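Local coordinates for helicase-like protein (Bacteroides thetaiotaomicron, PDB 2FG1), which is of unknown function but carries a macro domain and may remove ADP-ribose from ADP-ribosylated thymidine in DNA by hydrolysis, at residues A119-P124 and K149-T154. Numbering follows the deposited sequence. Where two conformers were deposited one is given.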
loop_
_atom_site.group_PDB
_atom_site.type_symbol
_atom_site.label_atom_id
_atom_site.label_comp_id
_atom_site.label_asym_id
_atom_site.label_seq_id
_atom_site.Cartn_x
_atom_site.Cartn_y
_atom_site.Cartn_z
ATOM N N ALA A 119 3.568 14.023 5.155
ATOM C CA ALA A 119 4.280 12.758 5.149
ATOM C C ALA A 119 4.830 12.392 3.785
ATOM O O ALA A 119 4.451 12.974 2.766
ATOM C CB ALA A 119 3.379 11.664 5.665
ATOM N N SER A 120 5.727 11.415 3.788
ATOM C CA SER A 120 6.213 10.774 2.560
ATOM C C SER A 120 5.718 9.335 2.521
ATOM O O SER A 120 5.298 8.777 3.536
ATOM C CB SER A 120 7.734 10.796 2.525
ATOM O OG SER A 120 8.278 10.157 3.672
ATOM N N VAL A 121 5.763 8.742 1.330
ATOM C CA VAL A 121 5.268 7.384 1.086
ATOM C C VAL A 121 6.415 6.427 0.792
ATOM O O VAL A 121 7.376 6.775 0.092
ATOM C CB VAL A 121 4.223 7.395 -0.045
ATOM C CG1 VAL A 121 3.871 5.986 -0.536
ATOM C CG2 VAL A 121 2.960 8.097 0.434
ATOM N N HIS A 122 6.295 5.224 1.348
ATOM C CA HIS A 122 7.313 4.191 1.273
ATOM C C HIS A 122 6.622 2.887 0.941
ATOM O O HIS A 122 5.635 2.531 1.587
ATOM C CB HIS A 122 8.051 4.127 2.610
ATOM C CG HIS A 122 8.719 5.418 2.936
ATOM N ND1 HIS A 122 10.040 5.660 2.637
ATOM C CD2 HIS A 122 8.212 6.580 3.413
ATOM C CE1 HIS A 122 10.336 6.906 2.968
ATOM N NE2 HIS A 122 9.241 7.486 3.433
HETATM N N MSE A 123 7.111 2.171 -0.068
HETATM C CA MSE A 123 6.374 1.000 -0.522
HETATM C C MSE A 123 7.257 -0.049 -1.140
HETATM O O MSE A 123 8.296 0.263 -1.703
HETATM C CB MSE A 123 5.304 1.415 -1.537
HETATM C CG MSE A 123 5.859 2.025 -2.829
HETATM SE SE MSE A 123 4.562 2.243 -4.208
HETATM C CE MSE A 123 3.586 3.737 -3.540
ATOM N N PRO A 124 6.811 -1.317 -1.089
ATOM C CA PRO A 124 7.423 -2.324 -1.955
ATOM C C PRO A 124 6.921 -2.113 -3.395
ATOM O O PRO A 124 6.209 -1.127 -3.662
ATOM C CB PRO A 124 6.897 -3.638 -1.363
ATOM C CG PRO A 124 5.513 -3.262 -0.868
ATOM C CD PRO A 124 5.676 -1.858 -0.306
ATOM N N LYS A 149 1.717 15.791 -6.651
ATOM C CA LYS A 149 1.307 16.660 -5.548
ATOM C C LYS A 149 2.456 16.925 -4.593
ATOM O O LYS A 149 2.254 17.391 -3.472
ATOM C CB LYS A 149 0.134 16.045 -4.792
ATOM C CG LYS A 149 -1.119 15.968 -5.614
ATOM C CD LYS A 149 -1.903 14.747 -5.253
ATOM C CE LYS A 149 -2.521 14.188 -6.510
ATOM N NZ LYS A 149 -3.494 13.121 -6.204
ATOM N N GLU A 150 3.665 16.620 -5.055
ATOM C CA GLU A 150 4.892 16.833 -4.293
ATOM C C GLU A 150 4.946 15.973 -3.033
ATOM O O GLU A 150 5.577 16.338 -2.037
ATOM C CB GLU A 150 5.129 18.328 -4.035
ATOM C CG GLU A 150 5.353 19.069 -5.356
ATOM C CD GLU A 150 5.469 20.577 -5.234
ATOM O OE1 GLU A 150 5.304 21.127 -4.125
ATOM O OE2 GLU A 150 5.733 21.214 -6.272
ATOM N N ILE A 151 4.309 14.809 -3.101
ATOM C CA ILE A 151 4.475 13.795 -2.068
ATOM C C ILE A 151 5.599 12.864 -2.511
ATOM O O ILE A 151 5.518 12.236 -3.578
ATOM C CB ILE A 151 3.188 12.981 -1.844
ATOM C CG1 ILE A 151 2.021 13.899 -1.469
ATOM C CG2 ILE A 151 3.408 11.924 -0.749
ATOM C CD1 ILE A 151 0.669 13.269 -1.690
ATOM N N ALA A 152 6.659 12.801 -1.710
ATOM C CA ALA A 152 7.796 11.938 -2.018
ATOM C C ALA A 152 7.358 10.477 -1.945
ATOM O O ALA A 152 6.580 10.096 -1.073
ATOM C CB ALA A 152 8.953 12.211 -1.062
ATOM N N VAL A 153 7.852 9.666 -2.882
ATOM C CA VAL A 153 7.576 8.229 -2.914
ATOM C C VAL A 153 8.877 7.481 -3.094
ATOM O O VAL A 153 9.622 7.779 -4.022
ATOM C CB VAL A 153 6.628 7.846 -4.079
ATOM C CG1 VAL A 153 6.398 6.339 -4.118
ATOM C CG2 VAL A 153 5.293 8.577 -3.967
ATOM N N THR A 154 9.127 6.518 -2.207
ATOM C CA THR A 154 10.272 5.620 -2.304
ATOM C C THR A 154 9.780 4.192 -2.470
ATOM O O THR A 154 8.938 3.732 -1.690
ATOM C CB THR A 154 11.176 5.734 -1.053
ATOM O OG1 THR A 154 11.556 7.109 -0.884
ATOM C CG2 THR A 154 12.455 4.911 -1.204
HETATM O O HOH W 1 6.527 14.112 0.936
HETATM O O HOH W 2 9.515 8.699 0.168
#
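V121 and T154 join the backbones of two parallel strands, 120-123 and 153-157, neighbouring inner strands of the sheet that are connected through helix 135-147 in a beta-alpha-beta unit of this macro domain. V121 N donates to A152 O (2.9 Å) in a nearly straight bond, T154 N returns to V121 O, and M123 N reaches T154 O with a more bent N-H...O angle of 147°. Just before the paired residues, a water accepts from A152 N and donates to A119 O, joining the two chain segments. H122 and T154 lie side by side on one face of the sheet. From H122 CB the ring carbon CG is anti to the carbonyl carbon (chi1 -60°), and the imidazole extends past its neighbour. ND1 lies 3.9 Å from T154 CB and is hydrogen-bonded to Y156 OH, two residues beyond T154 on its strand. CE1 comes 4.0 Å from T154 OG1. NE2 donates to S120 OG at 2.8 Å, the hydroxyl somewhat out of the ring plane. Both ring nitrogens thus have partners, which fixes the rotation of the ring. With an alanine in its place, S120 OG and Y156 OH would probably lose the group that links them, and a gap would be likely to open beside T154. On the face bearing V121 and V153 the contacts are apolar: the selenomethionine M123, bent at its last torsion (chi3 74°), brings CE to within 3.9 Å of V153 CG1. Helix 100-117 covers V121, helix 135-147 covers V153 and M123, and I151 touches both. Back on the histidine side, a second water sits over one face of the H122 ring, offset toward its rim, donating to V121 O and hydrogen-bonded to T154 OG1 at 2.8 Å.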